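Local structure of 3-methylornithine synthase (Methanosarcina barkeri, 3T7V) at residues A[58-63]-A[107-112]; A[285-290]-A[328-333]; A[234-239]-A[256-261]. The protein isomerises L-lysine to (3R)-3-methyl-D-ornithine by radical chemistry with a [4Fe-4S] cluster and S-adenosylmethionine, a step in making pyrrolysine. One frame throughout, in Å; residues are numbered along the deposited sequence.

Interaction 1: residues A[58-63]-A[107-112]; sequences RVFLNC and GFHMVD. With MD0 (5-amino-D-isoleucine), chain D.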
loop_
_atom_site.group_PDB
_atom_site.type_symbol
_atom_site.label_atom_id
_atom_site.label_comp_id
_atom_site.label_asym_id
_atom_site.label_seq_id
_atom_site.Cartn_x
_atom_site.Cartn_y
_atom_site.Cartn_z
ATOM N N ARG A 58 10.022 -12.134 10.842
ATOM C CA ARG A 58 9.253 -12.741 9.770
ATOM C C ARG A 58 8.507 -11.676 8.969
ATOM O O ARG A 58 7.939 -10.765 9.525
ATOM C CB ARG A 58 8.287 -13.814 10.290
ATOM C CG ARG A 58 8.926 -14.928 11.151
ATOM C CD ARG A 58 10.078 -15.647 10.484
ATOM N NE ARG A 58 9.610 -16.658 9.528
ATOM C CZ ARG A 58 9.237 -17.923 9.794
ATOM N NH1 ARG A 58 9.273 -18.437 11.050
ATOM N NH2 ARG A 58 8.823 -18.678 8.767
ATOM N N VAL A 59 8.532 -11.792 7.640
ATOM C CA VAL A 59 8.006 -10.737 6.793
ATOM C C VAL A 59 6.984 -11.378 5.854
ATOM O O VAL A 59 7.142 -12.512 5.374
ATOM C CB VAL A 59 9.218 -10.157 5.940
ATOM C CG1 VAL A 59 8.699 -9.139 4.908
ATOM C CG2 VAL A 59 10.259 -9.543 6.854
ATOM N N PHE A 60 5.932 -10.617 5.528
ATOM C CA PHE A 60 4.908 -11.058 4.576
ATOM C C PHE A 60 5.246 -10.500 3.191
ATOM O O PHE A 60 5.943 -9.470 3.093
ATOM C CB PHE A 60 3.514 -10.574 5.038
ATOM C CG PHE A 60 3.112 -11.087 6.384
ATOM C CD1 PHE A 60 2.973 -12.444 6.574
ATOM C CD2 PHE A 60 2.909 -10.213 7.435
ATOM C CE1 PHE A 60 2.630 -12.936 7.868
ATOM C CE2 PHE A 60 2.483 -10.684 8.703
ATOM C CZ PHE A 60 2.371 -12.040 8.872
ATOM N N LEU A 61 4.793 -11.168 2.140
ATOM C CA LEU A 61 5.162 -10.853 0.736
ATOM C C LEU A 61 3.892 -10.740 -0.113
ATOM O O LEU A 61 3.083 -11.678 -0.162
ATOM C CB LEU A 61 6.052 -11.923 0.149
ATOM C CG LEU A 61 7.306 -12.200 0.939
ATOM C CD1 LEU A 61 8.021 -13.469 0.420
ATOM C CD2 LEU A 61 8.233 -10.989 0.886
ATOM N N ASN A 62 3.684 -9.592 -0.779
ATOM C CA ASN A 62 2.428 -9.339 -1.563
ATOM C C ASN A 62 2.825 -9.077 -2.998
ATOM O O ASN A 62 3.655 -8.159 -3.288
ATOM C CB ASN A 62 1.780 -8.068 -0.967
ATOM C CG ASN A 62 0.340 -7.824 -1.422
ATOM O OD1 ASN A 62 -0.310 -8.663 -1.988
ATOM N ND2 ASN A 62 -0.173 -6.637 -1.037
ATOM N N CYS A 63 2.283 -9.890 -3.892
ATOM C CA CYS A 63 2.519 -9.625 -5.344
ATOM C C CYS A 63 1.577 -8.569 -5.856
ATOM O O CYS A 63 0.463 -8.470 -5.408
ATOM C CB CYS A 63 2.240 -10.896 -6.054
ATOM S SG CYS A 63 2.628 -10.883 -7.809
ATOM N N GLY A 107 5.808 -18.373 -3.239
ATOM C CA GLY A 107 6.122 -17.968 -1.880
ATOM C C GLY A 107 5.377 -16.732 -1.460
ATOM O O GLY A 107 5.614 -16.200 -0.331
ATOM N N PHE A 108 4.455 -16.217 -2.313
ATOM C CA PHE A 108 3.636 -15.065 -1.876
ATOM C C PHE A 108 2.558 -15.431 -0.837
ATOM O O PHE A 108 1.994 -16.513 -0.815
ATOM C CB PHE A 108 2.900 -14.429 -3.084
ATOM C CG PHE A 108 3.848 -13.802 -4.055
ATOM C CD1 PHE A 108 4.409 -12.560 -3.725
ATOM C CD2 PHE A 108 4.141 -14.426 -5.295
ATOM C CE1 PHE A 108 5.245 -11.914 -4.613
ATOM C CE2 PHE A 108 5.014 -13.792 -6.181
ATOM C CZ PHE A 108 5.552 -12.539 -5.844
ATOM N N HIS A 109 2.341 -14.485 0.087
ATOM C CA HIS A 109 1.232 -14.587 1.048
ATOM C C HIS A 109 -0.074 -14.030 0.566
ATOM O O HIS A 109 -1.134 -14.470 1.025
ATOM C CB HIS A 109 1.583 -13.871 2.386
ATOM C CG HIS A 109 2.810 -14.423 3.014
ATOM N ND1 HIS A 109 4.040 -13.882 2.771
ATOM C CD2 HIS A 109 3.002 -15.504 3.837
ATOM C CE1 HIS A 109 4.978 -14.624 3.387
ATOM N NE2 HIS A 109 4.344 -15.612 4.048
ATOM N N MET A 110 -0.031 -13.156 -0.447
ATOM C CA MET A 110 -1.225 -12.469 -0.904
ATOM C C MET A 110 -0.905 -11.946 -2.286
ATOM O O MET A 110 0.301 -11.735 -2.635
ATOM C CB MET A 110 -1.551 -11.312 0.047
ATOM C CG MET A 110 -2.894 -10.579 -0.375
ATOM S SD MET A 110 -3.662 -9.698 1.016
ATOM C CE MET A 110 -2.360 -8.547 1.356
ATOM N N VAL A 111 -1.937 -11.741 -3.107
ATOM C CA VAL A 111 -1.798 -11.028 -4.402
ATOM C C VAL A 111 -2.720 -9.826 -4.388
ATOM O O VAL A 111 -3.852 -9.942 -3.898
ATOM C CB VAL A 111 -2.102 -11.960 -5.581
ATOM C CG1 VAL A 111 -1.122 -13.083 -5.660
ATOM C CG2 VAL A 111 -3.519 -12.506 -5.557
ATOM N N ASP A 112 -2.209 -8.693 -4.848
ATOM C CA ASP A 112 -3.017 -7.430 -4.978
ATOM C C ASP A 112 -3.458 -7.155 -6.387
ATOM O O ASP A 112 -2.559 -6.935 -7.242
ATOM C CB ASP A 112 -2.207 -6.278 -4.366
ATOM C CG ASP A 112 -2.846 -4.940 -4.461
ATOM O OD1 ASP A 112 -4.014 -4.778 -4.920
ATOM O OD2 ASP A 112 -2.174 -3.935 -4.031
HETATM C C MD0 D . 2.334 -0.877 -3.886
HETATM N N MD0 D . 2.552 -0.454 -6.267
HETATM O O MD0 D . 2.037 -1.713 -3.008
HETATM C CA MD0 D . 1.666 -0.955 -5.221
HETATM C CB MD0 D . 0.334 -0.144 -5.213
HETATM C CD MD0 D . -2.117 -0.493 -4.466
HETATM N NE MD0 D . -2.952 -1.225 -3.522
HETATM C CG MD0 D . -0.651 -0.841 -4.229
HETATM C CG2 MD0 D . 0.501 1.345 -4.816
HETATM O OXT MD0 D . 3.163 0.024 -3.709
#

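Interaction 2: residues A[285-290]-A[328-333]; sequences GMVLRL and VRRLEI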
loop_
_atom_site.group_PDB
_atom_site.type_symbol
_atom_site.label_atom_id
_atom_site.label_comp_id
_atom_site.label_asym_id
_atom_site.label_seq_id
_atom_site.Cartn_x
_atom_site.Cartn_y
_atom_site.Cartn_z
ATOM N N GLY A 285 15.393 0.477 -1.142
ATOM C CA GLY A 285 14.430 1.244 -0.352
ATOM C C GLY A 285 13.666 0.323 0.605
ATOM O O GLY A 285 13.256 0.724 1.713
ATOM N N MET A 286 13.441 -0.913 0.185
ATOM C CA MET A 286 12.753 -1.925 1.034
ATOM C C MET A 286 13.532 -2.138 2.333
ATOM O O MET A 286 12.913 -2.259 3.428
ATOM C CB MET A 286 12.624 -3.255 0.268
ATOM C CG MET A 286 11.928 -4.374 1.091
ATOM S SD MET A 286 12.403 -5.988 0.401
ATOM C CE MET A 286 14.131 -6.138 0.956
ATOM N N VAL A 287 14.868 -2.229 2.225
ATOM C CA VAL A 287 15.687 -2.421 3.405
ATOM C C VAL A 287 15.450 -1.274 4.413
ATOM O O VAL A 287 15.202 -1.542 5.603
ATOM C CB VAL A 287 17.173 -2.499 3.003
ATOM C CG1 VAL A 287 18.046 -2.689 4.260
ATOM C CG2 VAL A 287 17.345 -3.710 2.082
ATOM N N LEU A 288 15.428 -0.046 3.932
ATOM C CA LEU A 288 15.276 1.119 4.797
ATOM C C LEU A 288 13.887 1.093 5.462
ATOM O O LEU A 288 13.681 1.444 6.650
ATOM C CB LEU A 288 15.406 2.383 3.954
ATOM C CG LEU A 288 16.832 2.684 3.428
ATOM C CD1 LEU A 288 16.862 3.838 2.435
ATOM C CD2 LEU A 288 17.733 2.977 4.610
ATOM N N ARG A 289 12.913 0.679 4.654
ATOM C CA ARG A 289 11.478 0.689 5.153
ATOM C C ARG A 289 11.249 -0.421 6.139
ATOM O O ARG A 289 10.590 -0.201 7.189
ATOM C CB ARG A 289 10.507 0.578 3.958
ATOM C CG ARG A 289 10.474 1.881 3.122
ATOM C CD ARG A 289 10.092 1.664 1.650
ATOM N NE ARG A 289 9.911 3.000 1.051
ATOM C CZ ARG A 289 10.912 3.824 0.653
ATOM N NH1 ARG A 289 12.208 3.476 0.789
ATOM N NH2 ARG A 289 10.602 5.035 0.175
ATOM N N LEU A 290 11.760 -1.631 5.888
ATOM C CA LEU A 290 11.727 -2.675 6.932
ATOM C C LEU A 290 12.476 -2.270 8.205
ATOM O O LEU A 290 11.957 -2.492 9.346
ATOM C CB LEU A 290 12.314 -4.023 6.444
ATOM C CG LEU A 290 11.481 -4.639 5.274
ATOM C CD1 LEU A 290 12.335 -5.741 4.612
ATOM C CD2 LEU A 290 10.136 -5.218 5.804
ATOM N N VAL A 328 13.626 -12.057 -1.419
ATOM C CA VAL A 328 13.910 -13.011 -0.351
ATOM C C VAL A 328 15.422 -13.067 -0.102
ATOM O O VAL A 328 15.843 -13.217 1.055
ATOM C CB VAL A 328 13.296 -14.377 -0.693
ATOM C CG1 VAL A 328 13.803 -15.436 0.306
ATOM C CG2 VAL A 328 11.771 -14.329 -0.647
ATOM N N ARG A 329 16.210 -12.971 -1.166
ATOM C CA ARG A 329 17.711 -12.946 -1.027
ATOM C C ARG A 329 18.085 -11.778 -0.135
ATOM O O ARG A 329 18.948 -11.924 0.748
ATOM C CB ARG A 329 18.358 -12.778 -2.410
ATOM C CG ARG A 329 19.871 -12.518 -2.380
ATOM C CD ARG A 329 20.522 -12.492 -3.777
ATOM N NE ARG A 329 21.949 -12.150 -3.682
ATOM C CZ ARG A 329 22.784 -11.999 -4.718
ATOM N NH1 ARG A 329 24.063 -11.697 -4.494
ATOM N NH2 ARG A 329 22.353 -12.140 -5.974
ATOM N N ARG A 330 17.494 -10.582 -0.401
ATOM C CA ARG A 330 17.876 -9.422 0.387
ATOM C C ARG A 330 17.371 -9.598 1.851
ATOM O O ARG A 330 18.074 -9.189 2.786
ATOM C CB ARG A 330 17.351 -8.113 -0.245
ATOM C CG ARG A 330 17.810 -6.851 0.470
ATOM C CD ARG A 330 19.311 -6.577 0.280
ATOM N NE ARG A 330 19.558 -6.516 -1.158
ATOM C CZ ARG A 330 19.649 -5.383 -1.869
ATOM N NH1 ARG A 330 19.506 -4.202 -1.272
ATOM N NH2 ARG A 330 19.866 -5.432 -3.184
ATOM N N LEU A 331 16.172 -10.142 2.056
ATOM C CA LEU A 331 15.711 -10.364 3.468
ATOM C C LEU A 331 16.732 -11.269 4.195
ATOM O O LEU A 331 16.988 -11.040 5.388
ATOM C CB LEU A 331 14.373 -11.115 3.483
ATOM C CG LEU A 331 13.283 -10.238 2.840
ATOM C CD1 LEU A 331 12.026 -11.095 2.875
ATOM C CD2 LEU A 331 13.015 -9.000 3.677
ATOM N N GLU A 332 17.224 -12.319 3.517
ATOM C CA GLU A 332 18.197 -13.237 4.158
ATOM C C GLU A 332 19.453 -12.464 4.650
ATOM O O GLU A 332 19.927 -12.631 5.826
ATOM C CB GLU A 332 18.557 -14.360 3.211
ATOM C CG GLU A 332 19.395 -15.429 3.959
ATOM C CD GLU A 332 19.954 -16.539 3.067
ATOM O OE1 GLU A 332 20.596 -16.228 2.021
ATOM O OE2 GLU A 332 19.777 -17.732 3.432
ATOM N N ILE A 333 19.976 -11.601 3.777
ATOM C CA ILE A 333 21.106 -10.702 4.126
ATOM C C ILE A 333 20.805 -9.847 5.366
ATOM O O ILE A 333 21.660 -9.631 6.240
ATOM C CB ILE A 333 21.431 -9.823 2.905
ATOM C CG1 ILE A 333 22.193 -10.666 1.879
ATOM C CG2 ILE A 333 22.190 -8.573 3.307
ATOM C CD1 ILE A 333 22.227 -10.076 0.477
#

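Interaction 3: residues A[234-239]-A[256-261]; sequences VRVMTF and LSELKI. With MD0 (5-amino-D-isoleucine), chain D; SAM (S-adenosylmethionine), chain C.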
loop_
_atom_site.group_PDB
_atom_site.type_symbol
_atom_site.label_atom_id
_atom_site.label_comp_id
_atom_site.label_asym_id
_atom_site.label_seq_id
_atom_site.Cartn_x
_atom_site.Cartn_y
_atom_site.Cartn_z
ATOM N N VAL A 234 -1.934 -0.302 7.309
ATOM C CA VAL A 234 -1.814 1.172 7.131
ATOM C C VAL A 234 -0.506 1.413 6.422
ATOM O O VAL A 234 0.539 0.796 6.712
ATOM C CB VAL A 234 -1.795 1.952 8.484
ATOM C CG1 VAL A 234 -3.218 1.872 9.109
ATOM C CG2 VAL A 234 -0.785 1.349 9.434
ATOM N N ARG A 235 -0.560 2.337 5.482
ATOM C CA ARG A 235 0.645 2.664 4.714
ATOM C C ARG A 235 0.893 4.134 4.551
ATOM O O ARG A 235 -0.027 4.980 4.657
ATOM C CB ARG A 235 0.657 1.952 3.381
ATOM C CG ARG A 235 -0.125 2.579 2.361
ATOM C CD ARG A 235 0.329 2.206 0.902
ATOM N NE ARG A 235 0.250 0.745 0.688
ATOM C CZ ARG A 235 0.924 0.103 -0.262
ATOM N NH1 ARG A 235 1.763 0.782 -1.074
ATOM N NH2 ARG A 235 0.804 -1.210 -0.360
ATOM N N VAL A 236 2.147 4.425 4.250
ATOM C CA VAL A 236 2.509 5.772 3.760
ATOM C C VAL A 236 3.355 5.581 2.513
ATOM O O VAL A 236 4.211 4.676 2.467
ATOM C CB VAL A 236 3.186 6.600 4.879
ATOM C CG1 VAL A 236 4.343 5.751 5.459
ATOM C CG2 VAL A 236 3.692 7.917 4.317
ATOM N N MET A 237 3.094 6.378 1.492
ATOM C CA MET A 237 3.949 6.421 0.304
ATOM C C MET A 237 4.524 7.785 0.073
ATOM O O MET A 237 3.782 8.791 0.230
ATOM C CB MET A 237 3.124 6.000 -0.906
ATOM C CG MET A 237 2.525 4.618 -0.676
ATOM S SD MET A 237 1.732 4.030 -2.138
ATOM C CE MET A 237 2.929 3.867 -3.533
ATOM N N THR A 238 5.803 7.826 -0.288
ATOM C CA THR A 238 6.356 9.103 -0.775
ATOM C C THR A 238 5.773 9.471 -2.133
ATOM O O THR A 238 5.804 8.606 -3.062
ATOM C CB THR A 238 7.894 8.928 -1.015
ATOM O OG1 THR A 238 8.462 8.467 0.244
ATOM C CG2 THR A 238 8.541 10.238 -1.473
ATOM N N PHE A 239 5.280 10.700 -2.297
ATOM C CA PHE A 239 4.825 11.156 -3.618
ATOM C C PHE A 239 6.013 11.294 -4.550
ATOM O O PHE A 239 6.970 12.026 -4.288
ATOM C CB PHE A 239 4.114 12.497 -3.412
ATOM C CG PHE A 239 3.739 13.176 -4.684
ATOM C CD1 PHE A 239 3.135 12.472 -5.743
ATOM C CD2 PHE A 239 4.100 14.482 -4.864
ATOM C CE1 PHE A 239 2.840 13.135 -6.931
ATOM C CE2 PHE A 239 3.811 15.116 -6.073
ATOM C CZ PHE A 239 3.154 14.428 -7.079
ATOM N N LEU A 256 9.336 15.464 6.112
ATOM C CA LEU A 256 8.375 14.405 6.473
ATOM C C LEU A 256 8.514 13.175 5.593
ATOM O O LEU A 256 7.678 12.846 4.670
ATOM C CB LEU A 256 6.943 14.846 6.537
ATOM C CG LEU A 256 6.627 15.908 7.529
ATOM C CD1 LEU A 256 5.395 16.669 7.139
ATOM C CD2 LEU A 256 6.386 15.257 8.894
ATOM N N SER A 257 9.541 12.438 5.953
ATOM C CA SER A 257 9.954 11.378 5.107
ATOM C C SER A 257 9.052 10.186 5.378
ATOM O O SER A 257 8.554 10.005 6.488
ATOM C CB SER A 257 11.399 11.051 5.356
ATOM O OG SER A 257 11.471 10.309 6.539
ATOM N N GLU A 258 8.917 9.365 4.366
ATOM C CA GLU A 258 8.200 8.119 4.507
ATOM C C GLU A 258 8.810 7.242 5.655
ATOM O O GLU A 258 8.074 6.600 6.366
ATOM C CB GLU A 258 8.242 7.440 3.161
ATOM C CG GLU A 258 7.502 6.107 3.128
ATOM C CD GLU A 258 7.687 5.387 1.823
ATOM O OE1 GLU A 258 8.010 6.082 0.779
ATOM O OE2 GLU A 258 7.501 4.133 1.812
ATOM N N LEU A 259 10.149 7.196 5.818
ATOM C CA LEU A 259 10.684 6.336 6.861
ATOM C C LEU A 259 10.278 6.746 8.254
ATOM O O LEU A 259 9.935 5.929 9.092
ATOM C CB LEU A 259 12.216 6.272 6.779
ATOM C CG LEU A 259 12.814 5.965 5.394
ATOM C CD1 LEU A 259 14.344 5.991 5.611
ATOM C CD2 LEU A 259 12.333 4.580 4.988
ATOM N N LYS A 260 10.305 8.065 8.505
ATOM C CA LYS A 260 9.837 8.595 9.791
ATOM C C LYS A 260 8.367 8.224 10.028
ATOM O O LYS A 260 7.966 7.840 11.107
ATOM C CB LYS A 260 10.014 10.152 9.771
ATOM C CG LYS A 260 9.816 10.866 11.068
ATOM C CD LYS A 260 10.741 12.157 11.135
ATOM C CE LYS A 260 10.590 12.935 9.872
ATOM N NZ LYS A 260 11.019 14.345 10.162
ATOM N N ILE A 261 7.553 8.345 8.978
ATOM C CA ILE A 261 6.151 8.101 9.197
ATOM C C ILE A 261 5.875 6.612 9.355
ATOM O O ILE A 261 4.997 6.218 10.100
ATOM C CB ILE A 261 5.299 8.692 8.063
ATOM C CG1 ILE A 261 5.419 10.259 8.134
ATOM C CG2 ILE A 261 3.800 8.301 8.122
ATOM C CD1 ILE A 261 4.927 10.864 6.863
HETATM C C MD0 D . 2.334 -0.877 -3.886
HETATM N N MD0 D . 2.552 -0.454 -6.267
HETATM O O MD0 D . 2.037 -1.713 -3.008
HETATM C CA MD0 D . 1.666 -0.955 -5.221
HETATM C CB MD0 D . 0.334 -0.144 -5.213
HETATM C CD MD0 D . -2.117 -0.493 -4.466
HETATM N NE MD0 D . -2.952 -1.225 -3.522
HETATM C CG MD0 D . -0.651 -0.841 -4.229
HETATM C CG2 MD0 D . 0.501 1.345 -4.816
HETATM O OXT MD0 D . 3.163 0.024 -3.709
HETATM N N SAM C . -7.331 3.421 -8.852
HETATM C CA SAM C . -7.490 2.895 -7.579
HETATM C C SAM C . -7.394 3.880 -6.484
HETATM O O SAM C . -7.094 5.065 -6.737
HETATM O OXT SAM C . -7.748 3.487 -5.318
HETATM C CB SAM C . -6.397 2.205 -7.152
HETATM C CG SAM C . -5.019 2.663 -7.411
HETATM S SD SAM C . -4.013 2.779 -5.871
HETATM C CE SAM C . -2.778 1.546 -6.182
HETATM C "C5'" SAM C . -3.089 4.269 -6.179
HETATM C "C4'" SAM C . -2.677 4.859 -5.051
HETATM O "O4'" SAM C . -1.216 4.707 -5.585
HETATM C "C3'" SAM C . -3.120 6.084 -4.790
HETATM O "O3'" SAM C . -3.945 5.627 -3.709
HETATM C "C2'" SAM C . -1.776 6.509 -4.185
HETATM O "O2'" SAM C . -1.707 6.351 -2.729
HETATM C "C1'" SAM C . -0.603 5.786 -4.871
HETATM N N9 SAM C . -0.019 6.671 -5.945
HETATM C C8 SAM C . -0.540 7.062 -7.148
HETATM N N7 SAM C . 0.310 7.887 -7.743
HETATM C C5 SAM C . 1.404 8.023 -6.920
HETATM C C6 SAM C . 2.559 8.817 -6.995
HETATM N N6 SAM C . 2.811 9.629 -8.023
HETATM N N1 SAM C . 3.479 8.697 -6.026
HETATM C C2 SAM C . 3.273 7.894 -4.941
HETATM N N3 SAM C . 2.118 7.203 -4.779
HETATM C C4 SAM C . 1.202 7.263 -5.796
HETATM O O HOH W 1 9.849 10.237 1.840
#

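Interaction 1: residues A[58-63]-A[107-112]
The backbone oxygen of Leu-61 takes two N-H groups from segment 107-112: His-109 N at 2.9 Å from Leu-61 O, lying in the carbonyl plane, and Met-110 N, whose bond is long and weak. His-109 also pays back. Its ring nitrogen ND1 accepts from Leu-61 N over 2.9 Å, although the N-H arrives tilted 21° out of the ring plane. At the far side of the ring NE2 bonds to the backbone oxygen of Ala-339, so both nitrogens are held and the ring can hardly turn. Phe-60 points an edge at one face of this imidazole, CD1 over its centre, with the ring planes at 84°, a T-shaped pair. Further along, the two strands run parallel as neighbouring staves of the TIM barrel, joined by a crossover through helix 93-103. Cys-63 N bonds to Met-110 O at 3.0 Å, and Asp-112 N reaches Cys-63 O at 2.7 Å, nearly along the C=O axis. On the helix-facing side Cys-63 lies over one face of the Phe-108 ring, CB 3.5 Å from the ring centroid and SG at 4.2 Å, a CH-pi and a sulfur-aromatic contact together. Cys-63 turns SG to the side away from its backbone N (chi1 -174°), which carries the sulfur out over that face. Leu-61 packs outward on helix 324-334. Asn-62 and Met-110 share the inward face. Just beyond, Asp-112 OD2 accepts from NE of the bound 5-amino-D-isoleucine at 2.9 Å, while Ser-146 OG hydrogen-bonds to Asp-112 OD1 and positions the carboxylate.

Interaction 2: residues A[285-290]-A[328-333]
The axes of helical segments 285-290 and 328-333 come no closer than 10.9 Å and run in the same general sense, 48° apart, so the backbones stand well clear and side chains bridge the gap. Val-287 and Arg-330 are the residues whose CA atoms come nearest. Val-287 CG2 rests against the aliphatic stem of Arg-330, 3.6 Å from CG, and the two side chains cross at about a right angle. The stem of Arg-330 folds at chi2 (70°) and again at chi3, which brings CD and NH1 round beside the same valine methyl; NH1 goes on to a salt bridge with Asp-284, just ahead of the first segment. Met-286 and Arg-330 lie alongside each other, pointing opposite ways. The methionine chain bends at chi3, and its methyl CE ends 3.8 Å from Arg-330 CG. Both helices belong to the outer layer of the TIM barrel: helix 278-291 follows strand 275-277 and leads to strand 296-300, after which the chain comes round to helix 324-334. On the more buried side of the contact, Leu-331 CD2 meets Leu-290 CD1 at 3.5 Å, tighter than usual for two methyl groups, and Met-286 CE lies 4.1 Å from Leu-331 CD2. No hydrogen bond joins the two segments; Arg-330 itself contributes mainly CB, CG and CD. Met-334, one residue past the second segment, extends the contact by packing on Val-287 and Leu-290.

Interaction 3: residues A[234-239]-A[256-261]
This contact lies where strand 233-238 of the TIM barrel gives way, through a long loop, to helix 258-268. Its polar half is Thr-238 with Glu-258. Thr-238 N donates to Glu-258 OE1 at 3.0 Å, from well above the carboxylate plane; Thr-238 OG1 also donates to OE1, but their 2.5 Å separation is unusually short and its exact length doubtful. Glu-258 gets there with CG anti to its backbone N (chi1 -179°) and an extended chain, and its OE2 pairs with Arg-289 NE of helix 278-291. A water donates to Thr-238 OG1 and accepts from Glu-258 N, while Ser-257 OG caps the helix by accepting from Lys-260 N. Were an alanine at Glu-258, Thr-238 N would probably lose its carboxylate acceptor and Arg-289 NE its charged mate, though Glu-281 still pairs with that arginine. In the apolar half, Ile-261 CG2 lies 3.7 Å from Val-236 CB. On the strand's other side, Arg-235 NH1 and NH2 grip the carboxylate of bound 5-amino-D-isoleucine, the reaction product (3R)-3-methyl-D-ornithine, and Met-237 CE touches this ligand and S-adenosylmethionine. Strand 203-210 flanks the contact, Ile-208 and Thr-210 against Val-236, and Leu-280 of helix 278-291 touches Glu-258.

In the fold
Interactions 1 and 3 hold different parts of the barrel wall, their centres about 20 Å apart, yet both reach 5-amino-D-isoleucine: Asp-112 takes its side-chain amine and Arg-235 its carboxylate, so the two contacts bind opposite ends of one ligand. Interaction 2 lies in the helical layer outside and touches both. Toward interaction 1, Val-59 CG2 packs 4.2 Å from Leu-331 CD2 and Leu-61 CD1 lies 4.0 Å from Val-328 CG2, seating helix 324-334 on the strand. Toward interaction 3 the link is a salt bridge, Arg-289 NE to Glu-258 OE2 at 2.8 Å, with Leu-259 packed beside it. Interaction 2 itself stays back from the pocket, the side chain of Met-286 lying about 11 Å from the ligand at the nearest atoms.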